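PDB 5I20: aromatic amino acid exporter YddG from Starkeya novella, which exports amino acids of many kinds, among them threonine, methionine, lysine and glutamate, across the bacterial inner membrane. Local coordinates for residues L15-L20 and I223-W228. Sequence-based numbering, arbitrary orientation.
Sequences LLWSTL and IAFYTW. With OLC ((2R)-2,3-dihydroxypropyl (9Z)-octadec-9-enoate), chain G.
The indole of Trp17 reaches across to the helix that starts at Ala224 and drives the outer edge of its six-membered ring onto one face of Trp228. Trp17 CH2 stands 3.4 Å from Trp228 CD2, displaced toward the rim of that face, in a T-shaped pair with planes at 60°. At the pyrrole end of the same indole, Ala224 CB lies 3.3 Å from Trp17 NE1, whose N-H is spent on Pro220 O. A second, more distant edge-to-face pair points the Trp17 edge at the Phe225 ring, with centroids 5.9 Å apart. Trp17 CG lies anti to the carbonyl carbon (chi1 -67°), which carries the ring across to the second helix. An OLC acyl chain covers one face of Trp17, with C9 3.5 Å from CE2, and passes on beside Phe225. Beside Trp17 in the chain, Leu16 rests its CD1 against Ile223 CG2, at 3.7 Å, and against Ala224, the first residue of the helix. A type I turn from Trp17 to Leu20 follows, and Leu16 O, just ahead of it, accepts from both the amide and the hydroxyl of Thr19. Were Trp17 replaced by an alanine, the Trp228 face would probably lose its edge partner, Pro220 O its indole donor and the OLC chain the surface beneath it. The contact joins transmembrane helices from the two EamA family regions near the middle of the exporter; Trp163, stacked on Trp228 and meeting Trp17, extends the aromatic cluster, while Trp228 NE1 bonds to Ser167 OG. Apolar and aromatic groups dominate the contact and no polar bond spans the two segments, which suggests that shape and ring orientation largely decide the fit.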
loop_
_atom_site.group_PDB
_atom_site.type_symbol
_atom_site.label_atom_id
_atom_site.label_comp_id
_atom_site.label_asym_id
_atom_site.label_seq_id
_atom_site.Cartn_x
_atom_site.Cartn_y
_atom_site.Cartn_z
ATOM N N LEU A 15 5.722 6.158 -3.772
ATOM C CA LEU A 15 6.270 7.391 -3.213
ATOM C C LEU A 15 5.306 8.015 -2.207
ATOM O O LEU A 15 5.718 8.454 -1.138
ATOM C CB LEU A 15 6.587 8.394 -4.323
ATOM C CG LEU A 15 7.722 8.017 -5.276
ATOM C CD1 LEU A 15 7.883 9.070 -6.361
ATOM C CD2 LEU A 15 9.020 7.828 -4.507
ATOM N N LEU A 16 4.022 8.044 -2.552
ATOM C CA LEU A 16 3.016 8.652 -1.685
ATOM C C LEU A 16 2.783 7.823 -0.421
ATOM O O LEU A 16 2.556 8.376 0.652
ATOM C CB LEU A 16 1.700 8.851 -2.447
ATOM C CG LEU A 16 1.695 9.989 -3.477
ATOM C CD1 LEU A 16 0.461 9.920 -4.359
ATOM C CD2 LEU A 16 1.782 11.347 -2.789
ATOM N N TRP A 17 2.854 6.501 -0.545
ATOM C CA TRP A 17 2.685 5.622 0.611
ATOM C C TRP A 17 3.895 5.682 1.541
ATOM O O TRP A 17 3.807 5.309 2.708
ATOM C CB TRP A 17 2.427 4.184 0.158
ATOM C CG TRP A 17 1.105 4.021 -0.532
ATOM C CD1 TRP A 17 -0.023 4.760 -0.324
ATOM C CD2 TRP A 17 0.781 3.073 -1.556
ATOM N NE1 TRP A 17 -1.034 4.325 -1.147
ATOM C CE2 TRP A 17 -0.565 3.291 -1.916
ATOM C CE3 TRP A 17 1.497 2.059 -2.202
ATOM C CZ2 TRP A 17 -1.210 2.534 -2.894
ATOM C CZ3 TRP A 17 0.856 1.307 -3.170
ATOM C CH2 TRP A 17 -0.485 1.550 -3.507
ATOM N N SER A 18 5.018 6.164 1.020
ATOM C CA SER A 18 6.223 6.336 1.824
ATOM C C SER A 18 6.069 7.463 2.848
ATOM O O SER A 18 6.800 7.507 3.840
ATOM C CB SER A 18 7.435 6.615 0.927
ATOM O OG SER A 18 7.635 5.574 -0.015
ATOM N N THR A 19 5.125 8.372 2.606
ATOM C CA THR A 19 4.938 9.530 3.486
ATOM C C THR A 19 3.982 9.255 4.652
ATOM O O THR A 19 3.744 10.136 5.478
ATOM C CB THR A 19 4.402 10.761 2.709
ATOM O OG1 THR A 19 3.035 10.542 2.332
ATOM C CG2 THR A 19 5.238 11.030 1.466
ATOM N N LEU A 20 3.442 8.041 4.715
ATOM C CA LEU A 20 2.448 7.679 5.727
ATOM C C LEU A 20 2.931 7.862 7.162
ATOM O O LEU A 20 2.223 8.433 7.994
ATOM C CB LEU A 20 2.001 6.230 5.531
ATOM C CG LEU A 20 1.014 5.985 4.392
ATOM C CD1 LEU A 20 0.678 4.507 4.275
ATOM C CD2 LEU A 20 -0.241 6.811 4.606
ATOM N N ILE A 223 -4.656 10.170 -4.666
ATOM C CA ILE A 223 -3.851 10.066 -5.874
ATOM C C ILE A 223 -3.227 8.679 -5.977
ATOM O O ILE A 223 -3.211 8.074 -7.050
ATOM C CB ILE A 223 -2.744 11.140 -5.915
ATOM C CG1 ILE A 223 -3.359 12.538 -6.007
ATOM C CG2 ILE A 223 -1.815 10.907 -7.094
ATOM C CD1 ILE A 223 -2.338 13.653 -5.979
ATOM N N ALA A 224 -2.738 8.176 -4.848
ATOM C CA ALA A 224 -2.000 6.919 -4.805
ATOM C C ALA A 224 -2.801 5.724 -5.322
ATOM O O ALA A 224 -2.263 4.883 -6.029
ATOM C CB ALA A 224 -1.518 6.650 -3.397
ATOM N N PHE A 225 -4.079 5.641 -4.979
ATOM C CA PHE A 225 -4.874 4.498 -5.418
ATOM C C PHE A 225 -5.182 4.565 -6.909
ATOM O O PHE A 225 -5.307 3.534 -7.569
ATOM C CB PHE A 225 -6.166 4.391 -4.605
ATOM C CG PHE A 225 -5.948 3.899 -3.205
ATOM C CD1 PHE A 225 -5.607 2.578 -2.967
ATOM C CD2 PHE A 225 -6.065 4.759 -2.127
ATOM C CE1 PHE A 225 -5.393 2.122 -1.679
ATOM C CE2 PHE A 225 -5.855 4.310 -0.838
ATOM C CZ PHE A 225 -5.518 2.990 -0.613
ATOM N N TYR A 226 -5.288 5.774 -7.443
ATOM C CA TYR A 226 -5.549 5.935 -8.869
ATOM C C TYR A 226 -4.283 5.687 -9.681
ATOM O O TYR A 226 -4.331 5.065 -10.741
ATOM C CB TYR A 226 -6.107 7.328 -9.163
ATOM C CG TYR A 226 -7.335 7.653 -8.346
ATOM C CD1 TYR A 226 -8.608 7.336 -8.808
ATOM C CD2 TYR A 226 -7.222 8.265 -7.105
ATOM C CE1 TYR A 226 -9.731 7.628 -8.058
ATOM C CE2 TYR A 226 -8.339 8.559 -6.350
ATOM C CZ TYR A 226 -9.590 8.237 -6.831
ATOM O OH TYR A 226 -10.700 8.530 -6.077
ATOM N N THR A 227 -3.150 6.166 -9.178
ATOM C CA THR A 227 -1.882 5.996 -9.877
ATOM C C THR A 227 -1.391 4.551 -9.744
ATOM O O THR A 227 -0.626 4.067 -10.574
ATOM C CB THR A 227 -0.816 6.986 -9.348
ATOM O OG1 THR A 227 0.380 6.880 -10.123
ATOM C CG2 THR A 227 -0.477 6.699 -7.918
ATOM N N TRP A 228 -1.850 3.865 -8.701
ATOM C CA TRP A 228 -1.551 2.450 -8.507
ATOM C C TRP A 228 -2.418 1.615 -9.443
ATOM O O TRP A 228 -1.971 0.611 -10.002
ATOM C CB TRP A 228 -1.783 2.055 -7.047
ATOM C CG TRP A 228 -1.446 0.635 -6.701
ATOM C CD1 TRP A 228 -2.327 -0.367 -6.411
ATOM C CD2 TRP A 228 -0.136 0.064 -6.583
ATOM N NE1 TRP A 228 -1.648 -1.525 -6.128
ATOM C CE2 TRP A 228 -0.304 -1.290 -6.226
ATOM C CE3 TRP A 228 1.159 0.563 -6.750
ATOM C CZ2 TRP A 228 0.775 -2.148 -6.033
ATOM C CZ3 TRP A 228 2.229 -0.294 -6.557
ATOM C CH2 TRP A 228 2.030 -1.633 -6.204
HETATM C C10 OLC G . -0.444 -0.722 0.679
HETATM C C9 OLC G . -0.876 0.659 0.329
HETATM C C11 OLC G . -1.262 -1.519 1.634
HETATM C C8 OLC G . -2.100 1.238 0.949
HETATM C C16 OLC G . 1.468 -1.475 5.889
HETATM C C12 OLC G . -0.387 -2.470 2.377
HETATM C C7 OLC G . -1.734 2.171 2.053
HETATM C C15 OLC G . 0.099 -2.058 5.773
HETATM C C13 OLC G . -0.994 -2.765 3.707
HETATM C C6 OLC G . -2.971 2.773 2.631
HETATM C C14 OLC G . 0.077 -3.087 4.692
HETATM C C5 OLC G . -3.052 2.455 4.086
HETATM C C4 OLC G . -4.032 3.362 4.752
HETATM C C3 OLC G . -3.963 3.179 6.231
HETATM C C2 OLC G . -4.788 4.225 6.902
#